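Local atomic coordinates of telethonin (Homo sapiens, PDB entry 1YA5), a protein that assembles titin molecules in antiparallel fashion at the sarcomeric Z-disk, acting as a muscle assembly regulating factor. Residues Leu6-Ser11 with Trp25-Leu30; Gln56-Val61 with Gly72-Gly77. The protein carries 4 engineered substitutions. All blocks are in the same frame, centred on the assembly; numbering follows the deposited sequence. Where two conformers were deposited one is given.

Interaction 1: residues Leu6-Ser11 with Trp25-Leu30; sequences LSSEVS and WKDLTL. Engineered in segment 6-11: S8 (natural residue Cys).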
loop_
_atom_site.group_PDB
_atom_site.type_symbol
_atom_site.label_atom_id
_atom_site.label_comp_id
_atom_site.label_asym_id
_atom_site.label_seq_id
_atom_site.Cartn_x
_atom_site.Cartn_y
_atom_site.Cartn_z
ATOM N N LEU C 6 -7.887 -4.226 6.143
ATOM C CA LEU C 6 -8.953 -4.877 5.392
ATOM C C LEU C 6 -8.755 -6.386 5.382
ATOM O O LEU C 6 -7.667 -6.870 5.061
ATOM C CB LEU C 6 -8.931 -4.398 3.932
ATOM C CG LEU C 6 -9.773 -3.198 3.487
ATOM C CD1 LEU C 6 -9.612 -2.044 4.467
ATOM C CD2 LEU C 6 -9.374 -2.794 2.088
ATOM N N SER C 7 -9.813 -7.129 5.676
ATOM C CA SER C 7 -9.739 -8.581 5.688
ATOM C C SER C 7 -10.497 -9.336 4.603
ATOM O O SER C 7 -11.409 -8.820 3.978
ATOM C CB SER C 7 -10.139 -9.090 7.042
ATOM O OG SER C 7 -8.949 -9.465 7.706
ATOM N N SER C 8 -10.113 -10.574 4.378
ATOM C CA SER C 8 -10.893 -11.417 3.485
ATOM C C SER C 8 -11.231 -12.759 4.107
ATOM O O SER C 8 -10.407 -13.353 4.769
ATOM C CB SER C 8 -10.128 -11.644 2.215
ATOM O OG SER C 8 -9.825 -10.400 1.685
ATOM N N GLU C 9 -12.441 -13.243 3.874
ATOM C CA GLU C 9 -12.835 -14.558 4.347
ATOM C C GLU C 9 -13.273 -15.515 3.225
ATOM O O GLU C 9 -13.697 -15.103 2.160
ATOM C CB GLU C 9 -13.932 -14.415 5.380
ATOM C CG GLU C 9 -13.561 -13.481 6.535
ATOM C CD GLU C 9 -13.482 -12.015 6.141
ATOM O OE1 GLU C 9 -12.541 -11.320 6.585
ATOM O OE2 GLU C 9 -14.368 -11.541 5.404
ATOM N N VAL C 10 -13.136 -16.804 3.463
ATOM C CA VAL C 10 -13.825 -17.778 2.653
ATOM C C VAL C 10 -14.440 -18.765 3.600
ATOM O O VAL C 10 -13.873 -19.026 4.637
ATOM C CB VAL C 10 -12.885 -18.544 1.762
ATOM C CG1 VAL C 10 -13.530 -19.818 1.345
ATOM C CG2 VAL C 10 -12.535 -17.724 0.586
ATOM N N SER C 11 -15.597 -19.305 3.245
ATOM C CA SER C 11 -16.257 -20.289 4.078
ATOM C C SER C 11 -16.983 -21.234 3.178
ATOM O O SER C 11 -17.732 -20.804 2.322
ATOM C CB SER C 11 -17.267 -19.614 4.989
ATOM O OG SER C 11 -18.059 -20.595 5.631
ATOM N N TRP C 25 -8.246 -13.896 6.665
ATOM C CA TRP C 25 -6.913 -13.314 6.675
ATOM C C TRP C 25 -6.784 -11.798 6.496
ATOM O O TRP C 25 -7.567 -11.129 5.817
ATOM C CB TRP C 25 -5.999 -14.036 5.702
ATOM C CG TRP C 25 -6.326 -13.815 4.268
ATOM C CD1 TRP C 25 -5.714 -12.953 3.412
ATOM C CD2 TRP C 25 -7.331 -14.493 3.510
ATOM N NE1 TRP C 25 -6.261 -13.060 2.155
ATOM C CE2 TRP C 25 -7.257 -13.998 2.184
ATOM C CE3 TRP C 25 -8.282 -15.480 3.819
ATOM C CZ2 TRP C 25 -8.091 -14.464 1.161
ATOM C CZ3 TRP C 25 -9.120 -15.934 2.803
ATOM C CH2 TRP C 25 -9.015 -15.427 1.488
ATOM N N LYS C 26 -5.739 -11.253 7.128
ATOM C CA LYS C 26 -5.338 -9.867 6.966
ATOM C C LYS C 26 -4.911 -9.712 5.532
ATOM O O LYS C 26 -3.862 -10.214 5.158
ATOM C CB LYS C 26 -4.171 -9.554 7.889
ATOM C CG LYS C 26 -4.547 -9.551 9.353
ATOM C CD LYS C 26 -3.319 -9.324 10.236
ATOM C CE LYS C 26 -3.680 -8.621 11.549
ATOM N NZ LYS C 26 -4.162 -9.592 12.560
ATOM N N ASP C 27 -5.720 -9.051 4.713
ATOM C CA ASP C 27 -5.486 -9.069 3.261
ATOM C C ASP C 27 -4.713 -7.850 2.803
ATOM O O ASP C 27 -3.640 -7.970 2.205
ATOM C CB ASP C 27 -6.816 -9.151 2.514
ATOM C CG ASP C 27 -6.666 -9.011 1.003
ATOM O OD1 ASP C 27 -5.645 -8.459 0.531
ATOM O OD2 ASP C 27 -7.574 -9.440 0.273
ATOM N N LEU C 28 -5.277 -6.688 3.078
ATOM C CA LEU C 28 -4.713 -5.422 2.651
ATOM C C LEU C 28 -4.492 -4.596 3.882
ATOM O O LEU C 28 -5.333 -4.570 4.780
ATOM C CB LEU C 28 -5.697 -4.690 1.751
ATOM C CG LEU C 28 -5.196 -3.677 0.723
ATOM C CD1 LEU C 28 -3.813 -4.048 0.299
ATOM C CD2 LEU C 28 -6.097 -3.684 -0.490
ATOM N N THR C 29 -3.359 -3.914 3.925
ATOM C CA THR C 29 -3.094 -2.981 4.994
ATOM C C THR C 29 -2.680 -1.631 4.398
ATOM O O THR C 29 -1.834 -1.586 3.527
ATOM C CB THR C 29 -1.989 -3.517 5.861
ATOM O OG1 THR C 29 -1.937 -2.762 7.080
ATOM C CG2 THR C 29 -0.676 -3.361 5.128
ATOM N N LEU C 30 -3.300 -0.545 4.868
ATOM C CA LEU C 30 -3.051 0.806 4.350
ATOM C C LEU C 30 -2.602 1.722 5.453
ATOM O O LEU C 30 -3.306 1.887 6.453
ATOM C CB LEU C 30 -4.330 1.397 3.766
ATOM C CG LEU C 30 -4.139 2.605 2.845
ATOM C CD1 LEU C 30 -3.752 2.164 1.391
ATOM C CD2 LEU C 30 -5.401 3.444 2.831
#
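The carbonyl of L6 receives two backbone donors, N of D27 at 2.9 Å and N of L28 at 3.1 Å. D27 and L28 thus both face L6, a classic beta bulge that shifts the antiparallel register by one residue between L6 and S7. L6 N also bonds to L28 O, and beyond the bulge S8 and W25 form a regular reciprocal pair in which N of each meets O of the other.

Among polar side chains, OG of S8, an engineered residue in place of cysteine, donates to D27 OD2 over 2.8 Å and approaches its anti lone pair. D27 is turned to meet it, with CG anti to the backbone N (chi1 173°), and OD2 also takes a backbone hydrogen bond from a chain of another protein.

CB of S8 lies over the W25 indole, 3.9 Å from the centroid of the six-membered ring, a CH-pi contact. S8 O also sits over a face of the ring, off toward its rim, 3.2 Å from CE3 of W25, while CG2 of V10 comes within 4.3 Å of W25 CH2. L6 and L28 run side by side with CB atoms 3.9 Å apart.

The contact builds the hairpin of strands 4-14 and 19-33. Strand 49-62 continues the sheet beyond 25-30, and E9 to S11 pair antiparallel with a strand of the other protein, extending the sheet.

Interaction 2: residues Gln56-Val61 with Gly72-Gly77; sequences QSQVLV and GILGRG. Engineered in segment 56-61: S57 (natural residue Cys). With SO4 (sulfate ion), chain H.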
loop_
_atom_site.group_PDB
_atom_site.type_symbol
_atom_site.label_atom_id
_atom_site.label_comp_id
_atom_site.label_asym_id
_atom_site.label_seq_id
_atom_site.Cartn_x
_atom_site.Cartn_y
_atom_site.Cartn_z
ATOM N N GLN C 56 2.343 13.883 3.015
ATOM C CA GLN C 56 2.031 12.507 3.352
ATOM C C GLN C 56 2.065 11.606 2.145
ATOM O O GLN C 56 1.816 12.031 1.003
ATOM C CB GLN C 56 0.663 12.417 3.956
ATOM C CG GLN C 56 0.475 13.363 5.109
ATOM C CD GLN C 56 -0.702 12.996 5.917
ATOM O OE1 GLN C 56 -1.756 12.690 5.374
ATOM N NE2 GLN C 56 -0.538 12.983 7.224
ATOM N N SER C 57 2.381 10.346 2.398
ATOM C CA SER C 57 2.126 9.320 1.414
ATOM C C SER C 57 1.491 8.121 2.107
ATOM O O SER C 57 1.773 7.849 3.258
ATOM C CB SER C 57 3.396 8.956 0.660
ATOM O OG SER C 57 4.140 8.028 1.402
ATOM N N GLN C 58 0.602 7.445 1.400
ATOM C CA GLN C 58 -0.122 6.296 1.921
ATOM C C GLN C 58 0.484 5.051 1.287
ATOM O O GLN C 58 0.524 4.922 0.063
ATOM C CB GLN C 58 -1.610 6.389 1.538
ATOM C CG GLN C 58 -2.388 7.591 2.122
ATOM C CD GLN C 58 -3.613 7.977 1.273
ATOM O OE1 GLN C 58 -4.751 7.810 1.703
ATOM N NE2 GLN C 58 -3.369 8.492 0.062
ATOM N N VAL C 59 0.959 4.143 2.124
ATOM C CA VAL C 59 1.507 2.906 1.625
ATOM C C VAL C 59 0.591 1.703 1.742
ATOM O O VAL C 59 -0.200 1.573 2.677
ATOM C CB VAL C 59 2.935 2.607 2.128
ATOM C CG1 VAL C 59 3.399 3.634 3.166
ATOM C CG2 VAL C 59 3.046 1.189 2.628
ATOM N N LEU C 60 0.706 0.838 0.747
ATOM C CA LEU C 60 -0.179 -0.275 0.609
ATOM C C LEU C 60 0.608 -1.546 0.678
ATOM O O LEU C 60 1.579 -1.738 -0.067
ATOM C CB LEU C 60 -0.902 -0.190 -0.725
ATOM C CG LEU C 60 -2.041 -1.181 -0.947
ATOM C CD1 LEU C 60 -3.190 -0.402 -1.488
ATOM C CD2 LEU C 60 -1.634 -2.322 -1.912
ATOM N N VAL C 61 0.205 -2.410 1.598
ATOM C CA VAL C 61 0.717 -3.774 1.656
ATOM C C VAL C 61 -0.475 -4.700 1.579
ATOM O O VAL C 61 -1.415 -4.576 2.378
ATOM C CB VAL C 61 1.509 -4.080 2.950
ATOM C CG1 VAL C 61 2.129 -5.503 2.886
ATOM C CG2 VAL C 61 2.581 -3.019 3.193
ATOM N N GLY C 72 3.144 -0.992 -2.466
ATOM C CA GLY C 72 3.543 0.242 -3.118
ATOM C C GLY C 72 2.934 1.472 -2.491
ATOM O O GLY C 72 2.413 1.436 -1.364
ATOM N N ILE C 73 3.018 2.576 -3.229
ATOM C CA ILE C 73 2.565 3.875 -2.751
ATOM C C ILE C 73 1.241 4.171 -3.407
ATOM O O ILE C 73 1.122 4.155 -4.631
ATOM C CB ILE C 73 3.611 4.979 -3.053
ATOM C CG1 ILE C 73 4.944 4.674 -2.335
ATOM C CG2 ILE C 73 3.121 6.331 -2.565
ATOM C CD1 ILE C 73 4.872 4.845 -0.782
ATOM N N LEU C 74 0.232 4.405 -2.592
ATOM C CA LEU C 74 -1.080 4.654 -3.119
ATOM C C LEU C 74 -0.986 5.851 -4.042
ATOM O O LEU C 74 -0.569 6.925 -3.616
ATOM C CB LEU C 74 -2.071 4.947 -1.993
ATOM C CG LEU C 74 -3.481 5.137 -2.554
ATOM C CD1 LEU C 74 -3.984 3.858 -3.235
ATOM C CD2 LEU C 74 -4.444 5.583 -1.476
ATOM N N GLY C 75 -1.342 5.669 -5.309
ATOM C CA GLY C 75 -1.367 6.793 -6.212
ATOM C C GLY C 75 -0.197 6.717 -7.154
ATOM O O GLY C 75 -0.165 7.381 -8.178
ATOM N N ARG C 76 0.784 5.904 -6.804
ATOM C CA ARG C 76 1.843 5.587 -7.747
ATOM C C ARG C 76 1.753 4.109 -8.099
ATOM O O ARG C 76 0.661 3.596 -8.355
ATOM C CB ARG C 76 3.197 5.966 -7.163
ATOM C CG ARG C 76 3.204 7.376 -6.572
ATOM C CD ARG C 76 4.320 7.578 -5.552
ATOM N NE ARG C 76 5.440 8.363 -6.077
ATOM C CZ ARG C 76 6.263 7.964 -7.045
ATOM N NH1 ARG C 76 6.109 6.775 -7.621
ATOM N NH2 ARG C 76 7.249 8.761 -7.440
ATOM N N GLY C 77 2.883 3.420 -8.098
ATOM C CA GLY C 77 2.912 2.027 -8.559
ATOM C C GLY C 77 2.651 0.950 -7.518
ATOM O O GLY C 77 2.778 1.174 -6.297
HETATM S S SO4 H . 1.325 14.864 9.890
HETATM O O1 SO4 H . 2.524 15.699 9.856
HETATM O O2 SO4 H . 1.714 13.465 9.768
HETATM O O3 SO4 H . 0.446 15.234 8.788
HETATM O O4 SO4 H . 0.625 15.066 11.157
#
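G72, paired with L60 by two backbone hydrogen bonds, has backbone angles (phi 162°, psi -165°) that would press a beta carbon against the preceding carbonyl, so the conformation is practically confined to glycine. L60 N reaches G72 O at 2.8 Å, and G72 N returns to L60 O at 3.0 Å. The neighbouring non-hydrogen-bonded pair is V59 with I73, where CA of V59 approaches G72 O in a CA-H...O contact.

L74 N donates to Q58 O over 2.7 Å. This bond lies at the end of the hairpin of strands 49-62 and 68-73 away from its connecting loop. From I73 to R76 the chain folds into a type II beta turn, closed by R76 N to I73 O, with G75 at positive phi, and leads on toward strand 78-82.

The side chains of L74 and Q58 cross at an angle. With CG anti to the backbone N (chi1 -177°), L74 brings CD2 to 3.5 Å from NE2 of the Q58 amide; OE1 of Q58 has a weak hydrogen bond to a basic side chain of another protein's chain. On the other face, CD1 of I73 sits 3.9 Å from OG of S57, an engineered serine, and 4.2 Å from CB of V59. Q56 NE2 lies 2.9 Å from O3 of a sulfate probably from the crystallisation liquor, with a weak hydrogen bond to its O2.

Interactions 1 and 2 each build an antiparallel hairpin, and the hairpins meet in one sheet because strands 19-33 and 49-62 are neighbours. There T29 N lies 2.6 Å from V61 O, a probable hydrogen bond, and CD1 of L28 packs on CD2 of L60. Interaction 1 is the more buried and lies farther from the chain's centre; its contacts include an aromatic ring and a hydrogen bond from an engineered serine to a carboxylate. Interaction 2, partly buried and ending in a turn containing G75, relies on backbone bonds, an amide laid against a leucine and thin aliphatic packing. Both border chains of other proteins, consistent with the titin-linking role of telethonin, of which this is the N-terminal part.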